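Local atomic coordinates of erythrocyte membrane protein 1 (Plasmodium falciparum, PDB entry 2XU0), a protein that probably binds receptors on the surface of host cells, this chain being its N-terminal segment and first Duffy-binding-like domain, a region involved in rosetting. Residues 111-119 and 207-218; 124-132 and 390-398. The protein carries 10 engineered substitutions. All blocks are in the same frame, centred on the assembly; numbering follows the deposited sequence.

Contact 1 (111-119 and 207-218); sequences AYCNSDKIR and DMFLPNKDDKVQ. With MG (magnesium ion), chain C.
A single beta bridge between Ile118 and Phe209 joins the magnesium-binding loop of this Duffy-binding-like domain to the segment leading into helix 216-231. Two backbone bonds make it: Leu210 N gives its hydrogen to Lys117 O at 2.6 Å, and Arg119 N meets Met208 O at 2.9 Å. Arg119 then carries the contact onward. Its chain runs extended from CG to NE, long enough to pass Met208 and set the guanidinium against Leu210 CA, which lies over one face. NH2 forms a salt bridge with Asp215 OD1 (2.8 Å), the carboxylate arriving at the guanidinium edge with the two planes 30° apart. NH1 bonds weakly to Phe209 O and makes a longer salt bridge, 3.6 Å, to Asp207 OD2. Asp207 OD1 also forms a salt bridge with Arg135 and accepts a hydrogen bond from Gln311, while OD2 closes an Asx turn on Phe209 N. The Phe209 ring, CG anti to the backbone N (chi1 -169°), turns its edge to Ile118 CG1 at 4.2 Å. On the far side of the bridge, Ser115 O and Ile118 O bind the magnesium ion at 2.3 and 2.4 Å, joined by Asn121 O and three waters. Because the metal is held through main-chain oxygens, its site depends directly on the path of the loop backbone; arginine suits position 119, its two terminal nitrogens reaching two aspartates, which probably balance its charge.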
loop_
_atom_site.group_PDB
_atom_site.type_symbol
_atom_site.label_atom_id
_atom_site.label_comp_id
_atom_site.label_asym_id
_atom_site.label_seq_id
_atom_site.Cartn_x
_atom_site.Cartn_y
_atom_site.Cartn_z
ATOM N N ALA A 111 4.322 -9.736 -3.295
ATOM C CA ALA A 111 4.036 -9.376 -1.899
ATOM C C ALA A 111 4.574 -10.548 -1.037
ATOM O O ALA A 111 4.672 -11.678 -1.537
ATOM C CB ALA A 111 2.534 -9.243 -1.685
ATOM N N TYR A 112 4.921 -10.281 0.223
ATOM C CA TYR A 112 5.354 -11.321 1.163
ATOM C C TYR A 112 4.211 -11.564 2.173
ATOM O O TYR A 112 3.907 -10.666 2.955
ATOM C CB TYR A 112 6.656 -10.922 1.877
ATOM C CG TYR A 112 7.129 -11.977 2.852
ATOM C CD1 TYR A 112 8.051 -12.949 2.467
ATOM C CD2 TYR A 112 6.596 -12.054 4.138
ATOM C CE1 TYR A 112 8.459 -13.950 3.354
ATOM C CE2 TYR A 112 6.971 -13.064 5.017
ATOM C CZ TYR A 112 7.920 -13.996 4.632
ATOM O OH TYR A 112 8.314 -14.942 5.547
ATOM N N CYS A 113 3.609 -12.778 2.162
ATOM C CA CYS A 113 2.480 -13.199 3.017
ATOM C C CYS A 113 2.839 -14.394 3.932
ATOM O O CYS A 113 1.958 -14.915 4.606
ATOM C CB CYS A 113 1.244 -13.522 2.171
ATOM S SG CYS A 113 0.829 -12.267 0.939
ATOM N N ASN A 114 4.095 -14.824 3.968
ATOM C CA ASN A 114 4.521 -15.953 4.817
ATOM C C ASN A 114 4.824 -15.530 6.268
ATOM O O ASN A 114 4.645 -14.367 6.619
ATOM C CB ASN A 114 5.677 -16.747 4.171
ATOM C CG ASN A 114 5.352 -17.364 2.820
ATOM O OD1 ASN A 114 4.211 -17.754 2.523
ATOM N ND2 ASN A 114 6.361 -17.469 1.964
ATOM N N SER A 115 5.281 -16.476 7.111
ATOM C CA SER A 115 5.483 -16.231 8.533
ATOM C C SER A 115 6.806 -15.738 9.084
ATOM O O SER A 115 6.775 -15.025 10.085
ATOM C CB SER A 115 4.980 -17.409 9.352
ATOM O OG SER A 115 5.580 -18.615 8.929
ATOM N N ASP A 116 7.955 -16.166 8.536
ATOM C CA ASP A 116 9.247 -15.790 9.135
ATOM C C ASP A 116 9.529 -14.269 9.156
ATOM O O ASP A 116 10.034 -13.747 10.161
ATOM C CB ASP A 116 10.422 -16.584 8.524
ATOM C CG ASP A 116 10.256 -18.101 8.457
ATOM O OD1 ASP A 116 9.549 -18.669 9.324
ATOM O OD2 ASP A 116 10.811 -18.716 7.518
ATOM N N LYS A 117 9.142 -13.566 8.077
ATOM C CA LYS A 117 9.384 -12.122 7.953
ATOM C C LYS A 117 8.215 -11.214 8.433
ATOM O O LYS A 117 8.289 -9.989 8.284
ATOM C CB LYS A 117 9.840 -11.766 6.525
ATOM C CG LYS A 117 11.077 -12.518 6.044
ATOM C CD LYS A 117 11.721 -11.795 4.869
ATOM C CE LYS A 117 13.086 -12.351 4.524
ATOM N NZ LYS A 117 12.987 -13.512 3.603
ATOM N N ILE A 118 7.148 -11.800 8.992
ATOM C CA ILE A 118 6.028 -10.985 9.474
ATOM C C ILE A 118 5.647 -11.382 10.865
ATOM O O ILE A 118 5.227 -12.520 11.071
ATOM C CB ILE A 118 4.790 -10.909 8.500
ATOM C CG1 ILE A 118 5.131 -10.047 7.256
ATOM C CG2 ILE A 118 3.525 -10.293 9.227
ATOM C CD1 ILE A 118 4.188 -10.060 6.181
ATOM N N ARG A 119 5.718 -10.417 11.802
ATOM C CA ARG A 119 5.325 -10.583 13.209
ATOM C C ARG A 119 3.827 -10.778 13.253
ATOM O O ARG A 119 3.084 -10.001 12.658
ATOM C CB ARG A 119 5.721 -9.350 14.064
ATOM C CG ARG A 119 7.097 -8.754 13.750
ATOM C CD ARG A 119 7.322 -7.390 14.410
ATOM N NE ARG A 119 8.740 -7.026 14.408
ATOM C CZ ARG A 119 9.322 -6.311 13.455
ATOM N NH1 ARG A 119 8.612 -5.847 12.441
ATOM N NH2 ARG A 119 10.619 -6.044 13.516
ATOM N N ASP A 207 5.640 -1.574 13.268
ATOM C CA ASP A 207 5.796 -2.226 11.983
ATOM C C ASP A 207 5.904 -3.748 12.120
ATOM O O ASP A 207 6.583 -4.228 13.032
ATOM C CB ASP A 207 6.986 -1.609 11.226
ATOM C CG ASP A 207 7.307 -2.338 9.964
ATOM O OD1 ASP A 207 6.613 -2.088 8.937
ATOM O OD2 ASP A 207 8.119 -3.276 10.024
ATOM N N MET A 208 5.213 -4.489 11.249
ATOM C CA MET A 208 5.124 -5.970 11.287
ATOM C C MET A 208 6.212 -6.675 10.459
ATOM O O MET A 208 6.341 -7.893 10.541
ATOM C CB MET A 208 3.771 -6.427 10.710
ATOM C CG MET A 208 2.572 -6.187 11.588
ATOM S SD MET A 208 1.108 -6.809 10.699
ATOM C CE MET A 208 0.622 -5.410 9.830
ATOM N N PHE A 209 6.947 -5.939 9.614
ATOM C CA PHE A 209 7.928 -6.597 8.749
ATOM C C PHE A 209 9.258 -6.867 9.428
ATOM O O PHE A 209 9.820 -5.996 10.085
ATOM C CB PHE A 209 8.059 -5.898 7.390
ATOM C CG PHE A 209 8.850 -6.642 6.331
ATOM C CD1 PHE A 209 8.355 -7.811 5.760
ATOM C CD2 PHE A 209 10.037 -6.113 5.824
ATOM C CE1 PHE A 209 9.070 -8.476 4.749
ATOM C CE2 PHE A 209 10.760 -6.792 4.842
ATOM C CZ PHE A 209 10.276 -7.971 4.318
ATOM N N LEU A 210 9.731 -8.105 9.318
ATOM C CA LEU A 210 10.990 -8.504 9.908
ATOM C C LEU A 210 11.948 -8.800 8.745
ATOM O O LEU A 210 11.882 -9.887 8.176
ATOM C CB LEU A 210 10.763 -9.728 10.792
ATOM C CG LEU A 210 11.977 -10.218 11.552
ATOM C CD1 LEU A 210 12.513 -9.130 12.461
ATOM C CD2 LEU A 210 11.643 -11.479 12.325
ATOM N N PRO A 211 12.777 -7.808 8.315
ATOM C CA PRO A 211 13.653 -8.021 7.131
ATOM C C PRO A 211 14.523 -9.273 7.200
ATOM O O PRO A 211 14.672 -9.973 6.205
ATOM C CB PRO A 211 14.486 -6.740 7.058
ATOM C CG PRO A 211 13.731 -5.738 7.827
ATOM C CD PRO A 211 12.962 -6.454 8.884
ATOM N N ASN A 212 15.060 -9.564 8.392
ATOM C CA ASN A 212 15.898 -10.743 8.692
ATOM C C ASN A 212 15.969 -10.934 10.216
ATOM O O ASN A 212 15.594 -10.027 10.968
ATOM C CB ASN A 212 17.311 -10.579 8.085
ATOM C CG ASN A 212 17.978 -9.285 8.440
ATOM O OD1 ASN A 212 18.061 -8.903 9.607
ATOM N ND2 ASN A 212 18.433 -8.557 7.430
ATOM N N LYS A 213 16.503 -12.085 10.663
ATOM C CA LYS A 213 16.645 -12.454 12.082
ATOM C C LYS A 213 17.356 -11.415 12.966
ATOM O O LYS A 213 17.212 -11.462 14.185
ATOM C CB LYS A 213 17.338 -13.840 12.220
ATOM C CG LYS A 213 18.795 -13.864 11.709
ATOM C CD LYS A 213 19.540 -15.139 12.109
ATOM C CE LYS A 213 21.034 -14.989 11.967
ATOM N NZ LYS A 213 21.592 -14.077 13.001
ATOM N N ASP A 214 18.159 -10.523 12.382
ATOM C CA ASP A 214 18.921 -9.552 13.172
ATOM C C ASP A 214 18.149 -8.355 13.750
ATOM O O ASP A 214 18.551 -7.826 14.791
ATOM C CB ASP A 214 20.199 -9.137 12.428
ATOM C CG ASP A 214 21.134 -10.311 12.135
ATOM O OD1 ASP A 214 21.268 -11.202 13.010
ATOM O OD2 ASP A 214 21.694 -10.360 11.014
ATOM N N ASP A 215 17.041 -7.928 13.088
ATOM C CA ASP A 215 16.184 -6.811 13.532
ATOM C C ASP A 215 16.986 -5.559 13.916
ATOM O O ASP A 215 16.655 -4.887 14.904
ATOM C CB ASP A 215 15.294 -7.265 14.711
ATOM C CG ASP A 215 13.878 -6.713 14.746
ATOM O OD1 ASP A 215 13.452 -6.110 13.738
ATOM O OD2 ASP A 215 13.162 -6.980 15.739
ATOM N N LYS A 216 18.045 -5.255 13.122
ATOM C CA LYS A 216 18.966 -4.135 13.386
ATOM C C LYS A 216 18.319 -2.779 13.521
ATOM O O LYS A 216 18.679 -2.033 14.434
ATOM C CB LYS A 216 20.140 -4.125 12.384
ATOM C CG LYS A 216 21.200 -5.149 12.809
ATOM C CD LYS A 216 22.341 -5.304 11.828
ATOM C CE LYS A 216 23.310 -6.383 12.277
ATOM N NZ LYS A 216 24.477 -6.495 11.361
ATOM N N VAL A 217 17.353 -2.451 12.625
ATOM C CA VAL A 217 16.660 -1.148 12.684
ATOM C C VAL A 217 16.001 -0.997 14.030
ATOM O O VAL A 217 16.241 -0.004 14.696
ATOM C CB VAL A 217 15.641 -0.922 11.514
ATOM C CG1 VAL A 217 14.823 0.350 11.748
ATOM C CG2 VAL A 217 16.342 -0.853 10.169
ATOM N N GLN A 218 15.229 -2.014 14.473
ATOM C CA GLN A 218 14.517 -1.978 15.759
ATOM C C GLN A 218 15.421 -1.944 16.967
ATOM O O GLN A 218 15.158 -1.196 17.920
ATOM C CB GLN A 218 13.491 -3.111 15.871
ATOM C CG GLN A 218 12.284 -2.902 14.964
ATOM C CD GLN A 218 11.624 -1.543 15.151
ATOM O OE1 GLN A 218 11.362 -1.080 16.265
ATOM N NE2 GLN A 218 11.294 -0.896 14.065
HETATM MG MG MG C . 5.993 -14.537 12.157
HETATM O O HOH W 1 13.083 -12.693 9.285
HETATM O O HOH W 2 8.156 -13.410 12.433
HETATM O O HOH W 3 9.791 -3.329 12.051
HETATM O O HOH W 4 5.453 -13.819 14.383
HETATM O O HOH W 5 6.947 -16.670 12.885
#

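Contact 2 (124-132 and 390-398); sequences NANGAACAP and EFYKQNLKY. Engineered in segment 124-132: Ala125 (natural residue Ser), Ala128 (natural residue Thr). With PRO (proline), chain B.
Gly127 lies so close to helix 371-407 that its CA is only 3.5 Å from Leu396 CB, tighter than ordinary carbon packing. Glycine, with no side chain, lets the backbone lie directly against Leu396 and beside the carboxylate of a bound proline. The same CA makes a CH...O contact with Lys393 O, and the next residue takes that oxygen in a proper hydrogen bond: Ala128 N to Lys393 O, 2.8 Å and nearly straight at 170°. Lys393 O still accepts the helical bond from Lys397 N, the two donors reaching it from opposite faces of its carbonyl plane. Around this grip, lysine methylenes pack on the loop. Lys393 CG sits 3.4 Å from Asn126 O, and Lys397 lays CB against Ala128 O at 3.6 Å. With CG anti to the backbone N (chi1 -169°) and a bend at chi2, the Lys397 chain follows the loop and brings NZ to water 6, which also donates to Gly127 O. Further along, Cys130, disulfide-bonded to Cys113, packs its SG against Gln394 CG at 3.8 Å. Ala125 and Ala128 are engineered substitutions. At the other end, Asn126 N and Gly127 N donate to the proline's two carboxylate oxygens, OXT at 2.6 Å and O at 2.8 Å respectively, while Leu396 CD2 touches its ring. Backbone N-H groups of consecutive residues thus hold the carboxylate in a proline pocket that Ala125 and Met400 complete, where a loop crosses a long helix of the Duffy-binding-like fold.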
loop_
_atom_site.group_PDB
_atom_site.type_symbol
_atom_site.label_atom_id
_atom_site.label_comp_id
_atom_site.label_asym_id
_atom_site.label_seq_id
_atom_site.Cartn_x
_atom_site.Cartn_y
_atom_site.Cartn_z
ATOM N N ASN A 124 1.056 -21.980 11.699
ATOM C CA ASN A 124 -0.172 -22.635 12.186
ATOM C C ASN A 124 -1.476 -21.857 11.916
ATOM O O ASN A 124 -2.537 -22.218 12.451
ATOM C CB ASN A 124 -0.041 -23.042 13.670
ATOM C CG ASN A 124 0.186 -21.890 14.638
ATOM O OD1 ASN A 124 -0.010 -20.710 14.331
ATOM N ND2 ASN A 124 0.597 -22.215 15.846
ATOM N N ALA A 125 -1.389 -20.784 11.113
ATOM C CA ALA A 125 -2.551 -19.977 10.766
ATOM C C ALA A 125 -2.580 -19.607 9.292
ATOM O O ALA A 125 -1.567 -19.159 8.731
ATOM C CB ALA A 125 -2.624 -18.728 11.647
ATOM N N ASN A 126 -3.752 -19.795 8.654
ATOM C CA ASN A 126 -3.950 -19.402 7.247
ATOM C C ASN A 126 -4.072 -17.876 7.132
ATOM O O ASN A 126 -3.529 -17.307 6.190
ATOM C CB ASN A 126 -5.153 -20.103 6.621
ATOM C CG ASN A 126 -4.940 -21.576 6.446
ATOM O OD1 ASN A 126 -4.072 -22.010 5.682
ATOM N ND2 ASN A 126 -5.694 -22.372 7.192
ATOM N N GLY A 127 -4.710 -17.241 8.119
ATOM C CA GLY A 127 -4.863 -15.788 8.173
ATOM C C GLY A 127 -3.513 -15.105 8.224
ATOM O O GLY A 127 -2.664 -15.481 9.041
ATOM N N ALA A 128 -3.279 -14.129 7.321
ATOM C CA ALA A 128 -1.960 -13.492 7.231
ATOM C C ALA A 128 -1.980 -12.081 6.691
ATOM O O ALA A 128 -2.791 -11.751 5.829
ATOM C CB ALA A 128 -1.037 -14.349 6.363
ATOM N N ALA A 129 -1.052 -11.256 7.168
ATOM C CA ALA A 129 -0.875 -9.896 6.635
ATOM C C ALA A 129 0.121 -10.039 5.448
ATOM O O ALA A 129 0.951 -10.967 5.459
ATOM C CB ALA A 129 -0.303 -8.985 7.707
ATOM N N CYS A 130 -0.023 -9.199 4.392
ATOM C CA CYS A 130 0.847 -9.242 3.200
ATOM C C CYS A 130 1.657 -7.989 3.120
ATOM O O CYS A 130 1.100 -6.935 2.852
ATOM C CB CYS A 130 0.051 -9.477 1.908
ATOM S SG CYS A 130 -0.669 -11.141 1.770
ATOM N N ALA A 131 2.962 -8.092 3.328
ATOM C CA ALA A 131 3.855 -6.929 3.204
ATOM C C ALA A 131 3.966 -6.616 1.719
ATOM O O ALA A 131 4.299 -7.514 0.951
ATOM C CB ALA A 131 5.225 -7.216 3.808
ATOM N N PRO A 132 3.552 -5.397 1.283
ATOM C CA PRO A 132 3.622 -5.072 -0.151
ATOM C C PRO A 132 5.065 -4.880 -0.618
ATOM O O PRO A 132 5.930 -4.549 0.194
ATOM C CB PRO A 132 2.812 -3.774 -0.263
ATOM C CG PRO A 132 2.878 -3.161 1.048
ATOM C CD PRO A 132 3.135 -4.226 2.077
ATOM N N GLU A 390 -3.470 -14.940 -1.676
ATOM C CA GLU A 390 -3.128 -13.731 -0.932
ATOM C C GLU A 390 -4.380 -13.052 -0.415
ATOM O O GLU A 390 -4.379 -12.552 0.709
ATOM C CB GLU A 390 -2.346 -12.774 -1.839
ATOM C CG GLU A 390 -0.929 -13.255 -2.124
ATOM C CD GLU A 390 -0.125 -12.361 -3.047
ATOM O OE1 GLU A 390 -0.652 -11.310 -3.467
ATOM O OE2 GLU A 390 0.983 -12.774 -3.449
ATOM N N PHE A 391 -5.427 -12.999 -1.253
ATOM C CA PHE A 391 -6.722 -12.420 -0.944
ATOM C C PHE A 391 -7.408 -13.157 0.223
ATOM O O PHE A 391 -7.808 -12.510 1.197
ATOM C CB PHE A 391 -7.642 -12.421 -2.197
ATOM C CG PHE A 391 -9.050 -12.029 -1.814
ATOM C CD1 PHE A 391 -9.364 -10.699 -1.524
ATOM C CD2 PHE A 391 -10.027 -12.996 -1.619
ATOM C CE1 PHE A 391 -10.639 -10.347 -1.072
ATOM C CE2 PHE A 391 -11.299 -12.643 -1.168
ATOM C CZ PHE A 391 -11.592 -11.321 -0.894
ATOM N N TYR A 392 -7.514 -14.505 0.149
ATOM C CA TYR A 392 -8.165 -15.274 1.233
ATOM C C TYR A 392 -7.398 -15.132 2.542
ATOM O O TYR A 392 -8.024 -15.029 3.599
ATOM C CB TYR A 392 -8.290 -16.773 0.884
ATOM C CG TYR A 392 -9.316 -17.123 -0.174
ATOM C CD1 TYR A 392 -10.605 -16.595 -0.125
ATOM C CD2 TYR A 392 -9.065 -18.132 -1.107
ATOM C CE1 TYR A 392 -11.596 -17.010 -1.016
ATOM C CE2 TYR A 392 -10.034 -18.523 -2.031
ATOM C CZ TYR A 392 -11.295 -17.957 -1.984
ATOM O OH TYR A 392 -12.219 -18.305 -2.924
ATOM N N LYS A 393 -6.053 -15.064 2.467
ATOM C CA LYS A 393 -5.205 -14.935 3.664
ATOM C C LYS A 393 -5.460 -13.633 4.390
ATOM O O LYS A 393 -5.456 -13.615 5.608
ATOM C CB LYS A 393 -3.733 -15.024 3.305
ATOM C CG LYS A 393 -3.258 -16.430 2.941
ATOM C CD LYS A 393 -1.813 -16.356 2.628
ATOM C CE LYS A 393 -1.090 -17.619 3.006
ATOM N NZ LYS A 393 -0.713 -18.385 1.791
ATOM N N GLN A 394 -5.681 -12.546 3.642
ATOM C CA GLN A 394 -5.933 -11.211 4.204
ATOM C C GLN A 394 -7.364 -11.076 4.678
ATOM O O GLN A 394 -7.655 -10.390 5.653
ATOM C CB GLN A 394 -5.566 -10.147 3.186
ATOM C CG GLN A 394 -4.067 -10.055 3.030
ATOM C CD GLN A 394 -3.723 -9.166 1.869
ATOM O OE1 GLN A 394 -3.943 -9.506 0.697
ATOM N NE2 GLN A 394 -3.253 -7.994 2.186
ATOM N N ASN A 395 -8.250 -11.803 4.022
ATOM C CA ASN A 395 -9.663 -11.906 4.327
ATOM C C ASN A 395 -9.790 -12.503 5.724
ATOM O O ASN A 395 -10.542 -11.992 6.553
ATOM C CB ASN A 395 -10.314 -12.823 3.282
ATOM C CG ASN A 395 -11.797 -12.945 3.338
ATOM O OD1 ASN A 395 -12.412 -13.151 4.390
ATOM N ND2 ASN A 395 -12.395 -12.894 2.177
ATOM N N LEU A 396 -9.033 -13.567 5.991
ATOM C CA LEU A 396 -9.000 -14.221 7.296
ATOM C C LEU A 396 -8.369 -13.303 8.356
ATOM O O LEU A 396 -8.894 -13.203 9.467
ATOM C CB LEU A 396 -8.222 -15.560 7.223
ATOM C CG LEU A 396 -8.907 -16.695 6.490
ATOM C CD1 LEU A 396 -7.916 -17.775 6.126
ATOM C CD2 LEU A 396 -9.999 -17.306 7.334
ATOM N N LYS A 397 -7.258 -12.650 8.020
ATOM C CA LYS A 397 -6.575 -11.754 8.946
ATOM C C LYS A 397 -7.493 -10.621 9.379
ATOM O O LYS A 397 -7.415 -10.208 10.529
ATOM C CB LYS A 397 -5.267 -11.190 8.337
ATOM C CG LYS A 397 -4.359 -10.443 9.370
ATOM C CD LYS A 397 -3.890 -11.393 10.444
ATOM C CE LYS A 397 -2.815 -10.873 11.348
ATOM N NZ LYS A 397 -2.427 -11.927 12.323
ATOM N N TYR A 398 -8.322 -10.093 8.452
ATOM C CA TYR A 398 -9.282 -9.030 8.715
ATOM C C TYR A 398 -10.268 -9.487 9.791
ATOM O O TYR A 398 -10.454 -8.797 10.797
ATOM C CB TYR A 398 -10.025 -8.576 7.435
ATOM C CG TYR A 398 -10.951 -7.410 7.701
ATOM C CD1 TYR A 398 -10.461 -6.110 7.760
ATOM C CD2 TYR A 398 -12.281 -7.619 8.075
ATOM C CE1 TYR A 398 -11.289 -5.036 8.098
ATOM C CE2 TYR A 398 -13.127 -6.546 8.376
ATOM C CZ TYR A 398 -12.622 -5.258 8.405
ATOM O OH TYR A 398 -13.424 -4.187 8.731
HETATM N N PRO B . -7.670 -18.660 12.529
HETATM C CA PRO B . -7.672 -19.606 11.398
HETATM C C PRO B . -6.484 -19.370 10.463
HETATM O O PRO B . -6.007 -18.202 10.384
HETATM C CB PRO B . -9.017 -19.322 10.691
HETATM C CG PRO B . -9.432 -17.939 11.146
HETATM C CD PRO B . -8.864 -17.784 12.531
HETATM O OXT PRO B . -6.066 -20.334 9.775
HETATM O O HOH W 6 -2.338 -15.009 11.579
#

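Overall arrangement
Both contacts use parts of one long loop between helices 78-81 and 133-136, pinned at 111-119 in contact 1 and at 124-132 in contact 2. Contact 2 is the more buried and depends on close backbone packing against a helix, with one hydrogen bond across it; contact 1 is partly buried, and charged side chains and a metal take a larger share. Their centres lie about 15 Å apart, yet they touch directly: the Cys113-Cys130 disulfide ties them, and Ile118 CD1 packs on Ala129 O at 3.4 Å. The loop thereby links the segment before helix 216-231 to helix 371-407, which belongs to the C-terminal subdomain.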